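Local coordinates for hypothetical protein PH0156 (Pyrococcus horikoshii, PDB 2P62) that is of unknown function but belongs to a Toprim-like family, whose relatives include metal-dependent nucleases and primases, and may bind divalent metal ions, at residues G43-I46 and G47-P50; E148-E151 and L152-L156; D188-H191 and I192-I195; R218-E221 and L222-F226. All blocks are in the same frame, centred on the assembly; numbering follows the deposited sequence.

Contact 1 of 4, residues G43-I46 and G47-P50; sequences GFRI and GEHP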
ATOM      1  N   GLY A  43      10.941 -15.654  17.431  1.00 58.19           N
ATOM      2  CA  GLY A  43       9.743 -16.364  17.020  1.00 57.12           C
ATOM      3  C   GLY A  43       9.031 -15.727  15.841  1.00 57.81           C
ATOM      4  O   GLY A  43       7.852 -15.991  15.600  1.00 56.23           O
ATOM      5  N   PHE A  44       9.746 -14.883  15.104  1.00 59.21           N
ATOM      6  CA  PHE A  44       9.177 -14.215  13.937  1.00 61.63           C
ATOM      7  C   PHE A  44       9.113 -15.195  12.766  1.00 64.15           C
ATOM      8  O   PHE A  44       9.745 -16.254  12.796  1.00 64.58           O
ATOM      9  CB  PHE A  44      10.031 -12.999  13.555  1.00 59.57           C
ATOM     10  CG  PHE A  44      10.038 -11.905  14.593  1.00 57.04           C
ATOM     11  CD1 PHE A  44      11.045 -10.940  14.599  1.00 56.55           C
ATOM     12  CD2 PHE A  44       9.044 -11.838  15.566  1.00 55.69           C
ATOM     13  CE1 PHE A  44      11.068  -9.927  15.565  1.00 55.42           C
ATOM     14  CE2 PHE A  44       9.055 -10.832  16.533  1.00 54.84           C
ATOM     15  CZ  PHE A  44      10.069  -9.874  16.531  1.00 54.79           C
ATOM     16  N   ARG A  45       8.339 -14.847  11.740  1.00 66.86           N
ATOM     17  CA  ARG A  45       8.218 -15.706  10.568  1.00 68.56           C
ATOM     18  C   ARG A  45       9.463 -15.595   9.695  1.00 69.05           C
ATOM     19  O   ARG A  45      10.236 -14.641   9.816  1.00 68.54           O
ATOM     20  CB  ARG A  45       6.974 -15.348   9.754  1.00 69.26           C
ATOM     21  CG  ARG A  45       6.916 -13.909   9.289  1.00 71.15           C
ATOM     22  CD  ARG A  45       5.694 -13.653   8.409  1.00 72.18           C
ATOM     23  NE  ARG A  45       4.443 -14.061   9.047  1.00 73.77           N
ATOM     24  CZ  ARG A  45       3.943 -15.296   9.011  1.00 74.47           C
ATOM     25  NH1 ARG A  45       2.798 -15.569   9.625  1.00 75.18           N
ATOM     26  NH2 ARG A  45       4.577 -16.256   8.352  1.00 74.29           N
ATOM     27  N   ILE A  46       9.637 -16.581   8.819  1.00 69.70           N
ATOM     28  CA  ILE A  46      10.783 -16.674   7.914  1.00 70.49           C
ATOM     29  C   ILE A  46      11.453 -15.387   7.433  1.00 70.02           C
ATOM     30  O   ILE A  46      12.456 -14.957   8.010  1.00 70.89           O
ATOM     31  CB  ILE A  46      10.437 -17.536   6.665  1.00 71.64           C
ATOM     32  CG1 ILE A  46       8.920 -17.559   6.424  1.00 72.17           C
ATOM     33  CG2 ILE A  46      10.975 -18.950   6.854  1.00 71.77           C
ATOM     34  CD1 ILE A  46       8.310 -16.211   6.081  1.00 72.76           C
ATOM     35  N   GLY A  47      10.912 -14.780   6.380  1.00 68.78           N
ATOM     36  CA  GLY A  47      11.509 -13.570   5.838  1.00 66.62           C
ATOM     37  C   GLY A  47      10.872 -12.271   6.286  1.00 65.08           C
ATOM     38  O   GLY A  47      10.379 -11.493   5.470  1.00 64.97           O
ATOM     39  N   GLU A  48      10.890 -12.025   7.589  1.00 63.71           N
ATOM     40  CA  GLU A  48      10.306 -10.809   8.128  1.00 61.48           C
ATOM     41  C   GLU A  48      11.368  -9.791   8.517  1.00 59.56           C
ATOM     42  O   GLU A  48      12.338 -10.119   9.202  1.00 59.25           O
ATOM     43  CB  GLU A  48       9.438 -11.131   9.347  1.00 61.80           C
ATOM     44  CG  GLU A  48       8.937  -9.893  10.073  1.00 62.38           C
ATOM     45  CD  GLU A  48       7.722 -10.166  10.924  1.00 63.00           C
ATOM     46  OE1 GLU A  48       7.813 -10.996  11.854  1.00 64.27           O
ATOM     47  OE2 GLU A  48       6.672  -9.549  10.655  1.00 62.86           O
ATOM     48  N   HIS A  49      11.180  -8.553   8.071  1.00 56.89           N
ATOM     49  CA  HIS A  49      12.110  -7.477   8.390  1.00 54.92           C
ATOM     50  C   HIS A  49      11.388  -6.425   9.238  1.00 50.45           C
ATOM     51  O   HIS A  49      10.753  -5.505   8.715  1.00 50.78           O
ATOM     52  CB  HIS A  49      12.663  -6.851   7.101  1.00 56.59           C
ATOM     53  CG  HIS A  49      13.525  -7.780   6.302  1.00 60.96           C
ATOM     54  ND1 HIS A  49      13.089  -9.013   5.866  1.00 62.30           N
ATOM     55  CD2 HIS A  49      14.801  -7.656   5.861  1.00 63.17           C
ATOM     56  CE1 HIS A  49      14.058  -9.608   5.191  1.00 62.87           C
ATOM     57  NE2 HIS A  49      15.106  -8.805   5.173  1.00 62.84           N
ATOM     58  N   PRO A  50      11.469  -6.559  10.568  1.00 45.30           N
ATOM     59  CA  PRO A  50      10.811  -5.606  11.461  1.00 42.16           C
ATOM     60  C   PRO A  50      11.430  -4.218  11.416  1.00 38.80           C
ATOM     61  O   PRO A  50      12.610  -4.055  11.119  1.00 39.57           O
ATOM     62  CB  PRO A  50      10.952  -6.263  12.830  1.00 41.95           C
ATOM     63  CG  PRO A  50      12.249  -6.971  12.726  1.00 44.38           C
ATOM     64  CD  PRO A  50      12.207  -7.578  11.335  1.00 45.03           C
TER
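Glu-48 folds back onto Phe-44 and Arg-45 through a tight reverse turn, which brings the CA atoms of Arg-45 and Glu-48 to 5.9 Å. The backbone N-H of Glu-48 is shared between two acceptors inside the turn, and both bonds are weak: its N lies 3.5 Å from Arg-45 O and 3.4 Å from Ile-46 O. The side chain of Glu-48 then reaches back, its CG anti to the backbone N (chi1 173°) and its chain extended. Its OE1 comes to rest 3.4 Å from Phe-44 CB and close to the root of the ring. Carboxylate and ring planes stand 84° apart. Nearer the turn, Glu-48 CB packs against Arg-45 CG at 3.8 Å, the two chains crossing at about a right angle. The guanidinium does not pair with this carboxylate, for Arg-45 NE stays 5.3 Å from Glu-48 OE2; instead Arg-45 NH1 hydrogen-bonds to Glu-66 O. Arg-70 gives weak bonds to the carbonyls of Gly-43 and Phe-44, just after helix 39-42. At the far side of the ring Phe-44 CE1 meets Pro-50 CG at 4.3 Å, and Phe-37 and Ile-63 of strand 58-63 also touch Phe-44. The loop thus delivers the chain from helix 39-42 to strand 51-55, next to the edge strand 28-29. Glu-48 OE1 also lies close to Glu-66 OE2; if both are ionised they would repel, and Arg-45 may offset part of this, while the turn itself rests on weak backbone bonds and on side-chain packing.

Contact 2 of 4, residues E148-E151 and L152-L156; sequences EKKE and LELSL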
ATOM      1  N   GLU A 148     -19.834   4.535  14.799  1.00 38.83           N
ATOM      2  CA  GLU A 148     -18.963   4.591  15.961  1.00 39.24           C
ATOM      3  C   GLU A 148     -18.142   3.298  16.079  1.00 39.58           C
ATOM      4  O   GLU A 148     -18.399   2.468  16.949  1.00 40.83           O
ATOM      5  CB  GLU A 148     -19.831   4.817  17.201  1.00 38.35           C
ATOM      6  CG  GLU A 148     -19.237   5.743  18.236  1.00 41.14           C
ATOM      7  CD  GLU A 148     -18.988   7.150  17.716  1.00 41.13           C
ATOM      8  OE1 GLU A 148     -19.940   7.796  17.231  1.00 41.78           O
ATOM      9  OE2 GLU A 148     -17.832   7.614  17.797  1.00 40.41           O
ATOM     10  N   LYS A 149     -17.166   3.118  15.192  1.00 37.70           N
ATOM     11  CA  LYS A 149     -16.328   1.923  15.236  1.00 36.53           C
ATOM     12  C   LYS A 149     -14.982   2.289  15.856  1.00 35.26           C
ATOM     13  O   LYS A 149     -14.219   3.078  15.298  1.00 34.60           O
ATOM     14  CB  LYS A 149     -16.153   1.347  13.827  1.00 37.65           C
ATOM     15  CG  LYS A 149     -17.483   1.156  13.097  1.00 40.60           C
ATOM     16  CD  LYS A 149     -17.323   0.464  11.740  1.00 44.04           C
ATOM     17  CE  LYS A 149     -16.877  -0.985  11.896  1.00 45.87           C
ATOM     18  NZ  LYS A 149     -16.862  -1.694  10.591  1.00 47.93           N
ATOM     19  N   LYS A 150     -14.711   1.722  17.029  1.00 34.04           N
ATOM     20  CA  LYS A 150     -13.482   2.008  17.753  1.00 33.76           C
ATOM     21  C   LYS A 150     -12.289   1.291  17.146  1.00 33.14           C
ATOM     22  O   LYS A 150     -12.131   0.075  17.278  1.00 31.31           O
ATOM     23  CB  LYS A 150     -13.648   1.637  19.228  1.00 35.58           C
ATOM     24  CG  LYS A 150     -14.758   2.408  19.937  1.00 35.08           C
ATOM     25  CD  LYS A 150     -14.705   2.158  21.434  1.00 39.56           C
ATOM     26  CE  LYS A 150     -15.796   2.906  22.188  1.00 41.77           C
ATOM     27  NZ  LYS A 150     -17.155   2.368  21.877  1.00 45.01           N
ATOM     28  N   GLU A 151     -11.445   2.072  16.482  1.00 32.54           N
ATOM     29  CA  GLU A 151     -10.270   1.541  15.811  1.00 31.46           C
ATOM     30  C   GLU A 151      -9.350   2.676  15.403  1.00 30.08           C
ATOM     31  O   GLU A 151      -9.692   3.846  15.563  1.00 30.37           O
ATOM     32  CB  GLU A 151     -10.696   0.727  14.582  1.00 31.90           C
ATOM     33  CG  GLU A 151     -11.623   1.451  13.611  1.00 31.44           C
ATOM     34  CD  GLU A 151     -12.092   0.549  12.479  1.00 33.72           C
ATOM     35  OE1 GLU A 151     -12.526  -0.590  12.761  1.00 36.12           O
ATOM     36  OE2 GLU A 151     -12.051   0.977  11.307  1.00 35.35           O
ATOM     37  N   LEU A 152      -8.182   2.323  14.883  1.00 29.33           N
ATOM     38  CA  LEU A 152      -7.194   3.308  14.458  1.00 28.63           C
ATOM     39  C   LEU A 152      -7.783   4.421  13.594  1.00 29.58           C
ATOM     40  O   LEU A 152      -7.442   5.592  13.760  1.00 30.03           O
ATOM     41  CB  LEU A 152      -6.071   2.602  13.694  1.00 27.39           C
ATOM     42  CG  LEU A 152      -4.739   3.297  13.370  1.00 29.59           C
ATOM     43  CD1 LEU A 152      -4.687   3.586  11.891  1.00 27.90           C
ATOM     44  CD2 LEU A 152      -4.538   4.557  14.205  1.00 26.89           C
ATOM     45  N   GLU A 153      -8.684   4.062  12.689  1.00 28.35           N
ATOM     46  CA  GLU A 153      -9.269   5.052  11.807  1.00 28.07           C
ATOM     47  C   GLU A 153     -10.178   6.051  12.530  1.00 29.49           C
ATOM     48  O   GLU A 153     -10.251   7.218  12.144  1.00 28.12           O
ATOM     49  CB  GLU A 153     -10.009   4.344  10.675  1.00 28.03           C
ATOM     50  CG  GLU A 153      -9.076   3.650   9.673  1.00 29.62           C
ATOM     51  CD  GLU A 153      -8.471   2.328  10.165  1.00 30.48           C
ATOM     52  OE1 GLU A 153      -7.709   1.719   9.371  1.00 27.39           O
ATOM     53  OE2 GLU A 153      -8.750   1.891  11.313  1.00 27.88           O
ATOM     54  N   LEU A 154     -10.851   5.593  13.586  1.00 29.40           N
ATOM     55  CA  LEU A 154     -11.730   6.457  14.363  1.00 30.16           C
ATOM     56  C   LEU A 154     -10.900   7.585  14.984  1.00 30.03           C
ATOM     57  O   LEU A 154     -11.313   8.741  14.999  1.00 31.25           O
ATOM     58  CB  LEU A 154     -12.447   5.661  15.463  1.00 32.36           C
ATOM     59  CG  LEU A 154     -13.664   6.394  16.062  1.00 33.17           C
ATOM     60  CD1 LEU A 154     -14.707   6.550  14.971  1.00 32.22           C
ATOM     61  CD2 LEU A 154     -14.244   5.633  17.252  1.00 33.06           C
ATOM     62  N   SER A 155      -9.721   7.250  15.488  1.00 30.56           N
ATOM     63  CA  SER A 155      -8.840   8.258  16.067  1.00 31.08           C
ATOM     64  C   SER A 155      -8.356   9.201  14.966  1.00 30.90           C
ATOM     65  O   SER A 155      -8.275  10.411  15.175  1.00 30.94           O
ATOM     66  CB  SER A 155      -7.636   7.595  16.733  1.00 30.96           C
ATOM     67  OG  SER A 155      -8.042   6.715  17.763  1.00 33.75           O
ATOM     68  N   LEU A 156      -8.017   8.640  13.805  1.00 30.55           N
ATOM     69  CA  LEU A 156      -7.554   9.426  12.657  1.00 29.22           C
ATOM     70  C   LEU A 156      -8.676  10.363  12.220  1.00 26.93           C
ATOM     71  O   LEU A 156      -8.435  11.501  11.831  1.00 25.82           O
ATOM     72  CB  LEU A 156      -7.171   8.507  11.485  1.00 31.64           C
ATOM     73  CG  LEU A 156      -5.700   8.118  11.230  1.00 33.98           C
ATOM     74  CD1 LEU A 156      -4.902   9.365  10.841  1.00 34.41           C
ATOM     75  CD2 LEU A 156      -5.102   7.472  12.452  1.00 33.79           C
TER
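Chi1 of 53° sets Glu-151 CG between its own backbone N and carbonyl carbon, and the extended chain beyond carries the carboxylate toward Glu-153, whose chain bends back at chi2 (76°). Glu-151 OE2 and Glu-153 OE2 end 3.4 Å apart without a hydrogen bond, their carboxylate planes turned by 60°; Glu-153 OE1 is held by a salt bridge to Lys-187. Glu-151 is the N-cap of helix 152-162, and its O takes weak bonds from Leu-154 N at 2.9 Å and Ser-155 N at 3.4 Å. Leu-154 lies against the incoming chain, with CB 3.1 Å and CD2 3.2 Å from Lys-149 O. An alanine in place of Glu-151 would probably leave a gap beside Pro-186 and Lys-187, against which the longer side chain packs, and take one carboxylate from the acidic group that includes Asp-99. Asp-97, which accepts a hydrogen bond from Leu-152 N, and Asp-99 are consistent with the Asp-x-Asp of Toprim domains, which binds metal in relatives. The helix start is wedged between helices 11-23 and 186-196, with Leu-152 and Ser-155 resting on Met-136 of strand 129-136.

Contact 3 of 4, residues D188-H191 and I192-I195; sequences DVMH and ILSI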
ATOM      1  N   ASP A 188     -14.045   4.711   5.707  1.00 31.03           N
ATOM      2  CA  ASP A 188     -14.580   5.421   4.551  1.00 30.81           C
ATOM      3  C   ASP A 188     -14.083   6.871   4.636  1.00 30.41           C
ATOM      4  O   ASP A 188     -13.653   7.453   3.640  1.00 29.56           O
ATOM      5  CB  ASP A 188     -16.117   5.397   4.557  1.00 32.28           C
ATOM      6  CG  ASP A 188     -16.704   4.080   4.044  1.00 34.66           C
ATOM      7  OD1 ASP A 188     -17.902   3.828   4.315  1.00 36.15           O
ATOM      8  OD2 ASP A 188     -15.989   3.305   3.363  1.00 33.44           O
ATOM      9  N   VAL A 189     -14.132   7.445   5.836  1.00 29.71           N
ATOM     10  CA  VAL A 189     -13.703   8.825   6.048  1.00 28.93           C
ATOM     11  C   VAL A 189     -12.238   8.995   5.670  1.00 29.45           C
ATOM     12  O   VAL A 189     -11.802  10.057   5.215  1.00 29.64           O
ATOM     13  CB  VAL A 189     -13.887   9.254   7.533  1.00 28.22           C
ATOM     14  CG1 VAL A 189     -13.389  10.683   7.731  1.00 25.05           C
ATOM     15  CG2 VAL A 189     -15.356   9.157   7.935  1.00 25.01           C
ATOM     16  N   MET A 190     -11.474   7.934   5.862  1.00 28.61           N
ATOM     17  CA  MET A 190     -10.063   7.985   5.549  1.00 28.46           C
ATOM     18  C   MET A 190      -9.883   8.278   4.060  1.00 28.43           C
ATOM     19  O   MET A 190      -8.947   8.963   3.662  1.00 29.94           O
ATOM     20  CB  MET A 190      -9.419   6.661   5.938  1.00 27.12           C
ATOM     21  CG  MET A 190      -8.199   6.807   6.815  1.00 28.18           C
ATOM     22  SD  MET A 190      -8.418   7.427   8.476  1.00 18.00           S
ATOM     23  CE  MET A 190      -8.494   9.088   8.260  1.00 27.04           C
ATOM     24  N   HIS A 191     -10.790   7.771   3.235  1.00 27.54           N
ATOM     25  CA  HIS A 191     -10.700   8.017   1.809  1.00 28.11           C
ATOM     26  C   HIS A 191     -11.127   9.428   1.443  1.00 29.81           C
ATOM     27  O   HIS A 191     -10.681   9.967   0.431  1.00 30.25           O
ATOM     28  CB  HIS A 191     -11.518   6.988   1.037  1.00 26.03           C
ATOM     29  CG  HIS A 191     -10.874   5.643   0.992  1.00 23.93           C
ATOM     30  ND1 HIS A 191     -11.254   4.606   1.817  1.00 20.78           N
ATOM     31  CD2 HIS A 191      -9.819   5.188   0.276  1.00 23.03           C
ATOM     32  CE1 HIS A 191     -10.460   3.571   1.612  1.00 21.68           C
ATOM     33  NE2 HIS A 191      -9.579   3.898   0.682  1.00 22.98           N
ATOM     34  N   ILE A 192     -11.988  10.029   2.259  1.00 30.68           N
ATOM     35  CA  ILE A 192     -12.418  11.393   2.007  1.00 29.70           C
ATOM     36  C   ILE A 192     -11.219  12.262   2.336  1.00 30.81           C
ATOM     37  O   ILE A 192     -10.965  13.267   1.669  1.00 33.46           O
ATOM     38  CB  ILE A 192     -13.592  11.791   2.911  1.00 30.36           C
ATOM     39  CG1 ILE A 192     -14.808  10.938   2.566  1.00 27.78           C
ATOM     40  CG2 ILE A 192     -13.887  13.284   2.764  1.00 28.59           C
ATOM     41  CD1 ILE A 192     -16.023  11.273   3.368  1.00 30.40           C
ATOM     42  N   LEU A 193     -10.480  11.857   3.367  1.00 29.48           N
ATOM     43  CA  LEU A 193      -9.280  12.575   3.787  1.00 29.79           C
ATOM     44  C   LEU A 193      -8.245  12.577   2.652  1.00 31.10           C
ATOM     45  O   LEU A 193      -7.553  13.569   2.453  1.00 32.35           O
ATOM     46  CB  LEU A 193      -8.668  11.930   5.042  1.00 29.15           C
ATOM     47  CG  LEU A 193      -7.364  12.552   5.575  1.00 31.93           C
ATOM     48  CD1 LEU A 193      -7.632  13.971   6.064  1.00 32.41           C
ATOM     49  CD2 LEU A 193      -6.801  11.714   6.720  1.00 31.22           C
ATOM     50  N   SER A 194      -8.137  11.474   1.909  1.00 30.95           N
ATOM     51  CA  SER A 194      -7.185  11.400   0.801  1.00 31.80           C
ATOM     52  C   SER A 194      -7.524  12.464  -0.244  1.00 32.54           C
ATOM     53  O   SER A 194      -6.641  13.098  -0.832  1.00 31.11           O
ATOM     54  CB  SER A 194      -7.224  10.022   0.131  1.00 31.94           C
ATOM     55  OG  SER A 194      -6.807   8.994   1.000  1.00 32.09           O
ATOM     56  N   ILE A 195      -8.818  12.639  -0.476  1.00 31.87           N
ATOM     57  CA  ILE A 195      -9.305  13.613  -1.436  1.00 31.78           C
ATOM     58  C   ILE A 195      -9.112  15.026  -0.902  1.00 33.18           C
ATOM     59  O   ILE A 195      -8.674  15.920  -1.629  1.00 34.83           O
ATOM     60  CB  ILE A 195     -10.791  13.381  -1.719  1.00 30.42           C
ATOM     61  CG1 ILE A 195     -10.976  11.988  -2.332  1.00 27.04           C
ATOM     62  CG2 ILE A 195     -11.332  14.492  -2.599  1.00 29.11           C
ATOM     63  CD1 ILE A 195     -12.430  11.563  -2.493  1.00 26.24           C
TER
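Helix 186-196, part of the all-helical region of the chain and in contact with the second subunit, carries Met-190 and Leu-193 side by side along one flank. The methyl CE of Met-190 reaches Leu-193 CD2 at 3.5 Å, because the thioether chain bends twice, at chi2 and chi3, and so turns its end along the helix. Met-190 also touches Glu-153 and Leu-156 of helix 152-162. The backbone between them is an alpha-helix whose i to i+4 bonds vary in strength, with weak i to i+3 bonds beside some of them: Leu-193 N donates to Val-189 O at 2.9 Å with an N-H...O angle of 154°, the donor lying 18° from the carbonyl plane. At the next carbonyl, Met-190 O receives two donors of the same residue, Ser-194 N at 3.2 Å and, weakly, Ser-194 OG at 3.4 Å. That serine hydroxyl lies beside its own backbone N, from where it can lean back on the preceding turn, as buried helix serines often do. The bond from Ile-195 N to His-191 O is long and weak, and Ile-195 CG1 packs on the same oxygen at 3.4 Å. The face bearing His-191, Ser-194 and Ile-195 belongs to the dimer interface: the His-191 rings of the two subunits meet with planes about 40° apart, and Lys-180 of the second subunit hydrogen-bonds to Ile-195 O. Ile-192 packs on Met-173 and Leu-176 of helix 171-180, while Ser-194 packs on Leu-204 and Leu-207 of helix 204-218, which follows directly on Cys-203, the residue of the interchain disulfide.

Contact 4 of 4, residues R218-E221 and L222-F226; sequences RNRE and LLIRF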
ATOM      1  N   ARG A 218       3.272  22.387  10.899  1.00 48.78           N
ATOM      2  CA  ARG A 218       2.371  23.538  10.802  1.00 48.11           C
ATOM      3  C   ARG A 218       1.573  23.845  12.062  1.00 47.49           C
ATOM      4  O   ARG A 218       1.280  25.011  12.338  1.00 47.13           O
ATOM      5  CB  ARG A 218       1.398  23.387   9.622  1.00 48.55           C
ATOM      6  CG  ARG A 218       0.382  22.257   9.740  1.00 49.33           C
ATOM      7  CD  ARG A 218      -0.600  22.285   8.564  1.00 48.93           C
ATOM      8  NE  ARG A 218      -1.372  21.049   8.434  1.00 47.98           N
ATOM      9  CZ  ARG A 218      -2.475  20.760   9.121  1.00 46.76           C
ATOM     10  NH1 ARG A 218      -2.965  21.622  10.001  1.00 45.83           N
ATOM     11  NH2 ARG A 218      -3.082  19.595   8.933  1.00 45.53           N
ATOM     12  N   ASN A 219       1.219  22.811  12.819  1.00 45.32           N
ATOM     13  CA  ASN A 219       0.450  23.002  14.043  1.00 43.87           C
ATOM     14  C   ASN A 219       0.712  21.874  15.025  1.00 43.58           C
ATOM     15  O   ASN A 219      -0.143  21.025  15.265  1.00 43.83           O
ATOM     16  CB  ASN A 219      -1.041  23.083  13.717  1.00 44.77           C
ATOM     17  CG  ASN A 219      -1.885  23.515  14.910  1.00 47.39           C
ATOM     18  OD1 ASN A 219      -3.073  23.818  14.763  1.00 47.76           O
ATOM     19  ND2 ASN A 219      -1.280  23.534  16.097  1.00 48.37           N
ATOM     20  N   ARG A 220       1.909  21.889  15.598  1.00 43.84           N
ATOM     21  CA  ARG A 220       2.341  20.883  16.553  1.00 42.91           C
ATOM     22  C   ARG A 220       1.388  20.722  17.735  1.00 43.10           C
ATOM     23  O   ARG A 220       1.093  19.600  18.154  1.00 43.33           O
ATOM     24  CB  ARG A 220       3.743  21.238  17.059  1.00 43.65           C
ATOM     25  CG  ARG A 220       4.456  20.124  17.828  1.00 44.98           C
ATOM     26  CD  ARG A 220       5.955  20.400  17.889  1.00 44.56           C
ATOM     27  NE  ARG A 220       6.732  19.324  18.502  1.00 44.56           N
ATOM     28  CZ  ARG A 220       6.826  19.110  19.811  1.00 45.84           C
ATOM     29  NH1 ARG A 220       6.184  19.901  20.662  1.00 47.06           N
ATOM     30  NH2 ARG A 220       7.578  18.112  20.267  1.00 44.63           N
ATOM     31  N   GLU A 221       0.902  21.838  18.266  1.00 42.40           N
ATOM     32  CA  GLU A 221       0.005  21.796  19.418  1.00 42.63           C
ATOM     33  C   GLU A 221      -1.296  21.067  19.155  1.00 41.04           C
ATOM     34  O   GLU A 221      -1.868  20.445  20.056  1.00 39.99           O
ATOM     35  CB  GLU A 221      -0.280  23.213  19.916  1.00 46.32           C
ATOM     36  CG  GLU A 221       0.967  23.886  20.465  1.00 51.92           C
ATOM     37  CD  GLU A 221       1.738  22.958  21.395  1.00 55.71           C
ATOM     38  OE1 GLU A 221       1.132  22.463  22.377  1.00 57.19           O
ATOM     39  OE2 GLU A 221       2.942  22.717  21.137  1.00 57.85           O
ATOM     40  N   LEU A 222      -1.770  21.149  17.921  1.00 39.87           N
ATOM     41  CA  LEU A 222      -3.001  20.472  17.564  1.00 39.12           C
ATOM     42  C   LEU A 222      -2.810  18.952  17.716  1.00 37.64           C
ATOM     43  O   LEU A 222      -3.653  18.281  18.306  1.00 35.46           O
ATOM     44  CB  LEU A 222      -3.390  20.824  16.127  1.00 39.39           C
ATOM     45  CG  LEU A 222      -4.705  20.195  15.670  1.00 41.36           C
ATOM     46  CD1 LEU A 222      -5.866  20.792  16.468  1.00 41.08           C
ATOM     47  CD2 LEU A 222      -4.890  20.441  14.185  1.00 44.96           C
ATOM     48  N   LEU A 223      -1.699  18.421  17.197  1.00 37.03           N
ATOM     49  CA  LEU A 223      -1.408  16.984  17.282  1.00 38.04           C
ATOM     50  C   LEU A 223      -1.248  16.531  18.732  1.00 37.28           C
ATOM     51  O   LEU A 223      -1.764  15.482  19.133  1.00 37.50           O
ATOM     52  CB  LEU A 223      -0.124  16.632  16.517  1.00 38.17           C
ATOM     53  CG  LEU A 223       0.291  15.148  16.583  1.00 37.76           C
ATOM     54  CD1 LEU A 223      -0.622  14.339  15.673  1.00 34.45           C
ATOM     55  CD2 LEU A 223       1.749  14.971  16.165  1.00 36.13           C
ATOM     56  N   ILE A 224      -0.521  17.320  19.511  1.00 36.97           N
ATOM     57  CA  ILE A 224      -0.301  17.003  20.911  1.00 37.08           C
ATOM     58  C   ILE A 224      -1.637  16.971  21.641  1.00 37.21           C
ATOM     59  O   ILE A 224      -1.892  16.069  22.434  1.00 38.13           O
ATOM     60  CB  ILE A 224       0.655  18.033  21.561  1.00 37.30           C
ATOM     61  CG1 ILE A 224       2.082  17.794  21.049  1.00 37.05           C
ATOM     62  CG2 ILE A 224       0.596  17.930  23.069  1.00 34.93           C
ATOM     63  CD1 ILE A 224       3.095  18.823  21.509  1.00 41.83           C
ATOM     64  N   ARG A 225      -2.493  17.946  21.353  1.00 37.84           N
ATOM     65  CA  ARG A 225      -3.815  18.024  21.974  1.00 37.79           C
ATOM     66  C   ARG A 225      -4.631  16.797  21.572  1.00 37.21           C
ATOM     67  O   ARG A 225      -5.326  16.188  22.391  1.00 36.37           O
ATOM     68  CB  ARG A 225      -4.536  19.289  21.510  1.00 40.75           C
ATOM     69  CG  ARG A 225      -5.977  19.380  21.963  1.00 43.63           C
ATOM     70  CD  ARG A 225      -6.738  20.460  21.204  1.00 46.10           C
ATOM     71  NE  ARG A 225      -8.172  20.263  21.391  1.00 51.05           N
ATOM     72  CZ  ARG A 225      -9.122  20.824  20.653  1.00 52.10           C
ATOM     73  NH1 ARG A 225      -8.802  21.643  19.655  1.00 52.93           N
ATOM     74  NH2 ARG A 225     -10.398  20.548  20.911  1.00 51.92           N
ATOM     75  N   PHE A 226      -4.544  16.447  20.294  1.00 34.70           N
ATOM     76  CA  PHE A 226      -5.247  15.288  19.782  1.00 33.47           C
ATOM     77  C   PHE A 226      -4.784  14.044  20.539  1.00 33.60           C
ATOM     78  O   PHE A 226      -5.606  13.299  21.075  1.00 33.33           O
ATOM     79  CB  PHE A 226      -4.993  15.150  18.272  1.00 30.86           C
ATOM     80  CG  PHE A 226      -5.101  13.740  17.755  1.00 30.10           C
ATOM     81  CD1 PHE A 226      -3.951  13.017  17.436  1.00 30.51           C
ATOM     82  CD2 PHE A 226      -6.342  13.124  17.618  1.00 28.49           C
ATOM     83  CE1 PHE A 226      -4.036  11.702  16.988  1.00 30.03           C
ATOM     84  CE2 PHE A 226      -6.441  11.808  17.172  1.00 28.45           C
ATOM     85  CZ  PHE A 226      -5.289  11.094  16.857  1.00 29.32           C
TER
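Glu-221 O accepts the N-H of Arg-225 at 2.9 Å, with an N-H...O angle of 156°. In the neighbouring i to i+4 bond, Ile-224 N lies 3.1 Å from Arg-220 O and the hydrogen bond is straighter, at 167°. Before them stands Asn-219, the N-cap of helix 220-229, whose O takes a weak bond from Leu-222 N at 3.1 Å. Its side chain, with CG opposite the backbone N about chi1 (-170°), swings over the first turn, so that CG packs 3.3 Å from Leu-222 CB, the two side chains crossing at about a right angle. A glycine in place of Asn-219 would probably leave Leu-222 CB without the side chain that packs against it, and the backbone there freer to turn. On another side of the helix two charged chains share one methyl: Arg-220, extended, brings NH1 to 3.4 Å from Ile-224 CD1, and Glu-221, lying alongside, brings OE2 to 3.9 Å from the same CD1. Leu-222 and Leu-223 lie on Met-215 of helix 204-218, and Phe-226 inserts against Tyr-158, Leu-159 and Leu-162 of helix 152-162. Salt bridges tie Arg-218 to Asp-163 and Arg-225 to Glu-229. The segment thus spans the break between helices 204-218 and 220-229, with Asn-219 at the cap. Its chemistry is that of a surface helix start: one weak bond and then two sound i to i+4 bonds begin the helix, leucines and Phe-226 pack on the neighbouring helices, and Ile-224 is lined by the long chains of Arg-220 and Glu-221.

In the fold
Contacts 2, 3 and 4 belong to one helical region and contact 1 to the region of the mixed sheet, its centre about 28 Å from that of contact 2 and about 35 Å from that of contact 4. Contact 2 is the hub: its helix touches contact 3 where Leu-156 CB meets Met-190 SD at 3.4 Å, and contact 4 where Ser-155 O faces Phe-226 CE2 at 3.1 Å. Contacts 3 and 4 do not touch, their nearest atoms being about 8 Å apart. Of the four, contact 2 borders a possible metal site, by analogy with Toprim relatives, at Asp-97 and Asp-99, while contact 3 alone reaches the second subunit.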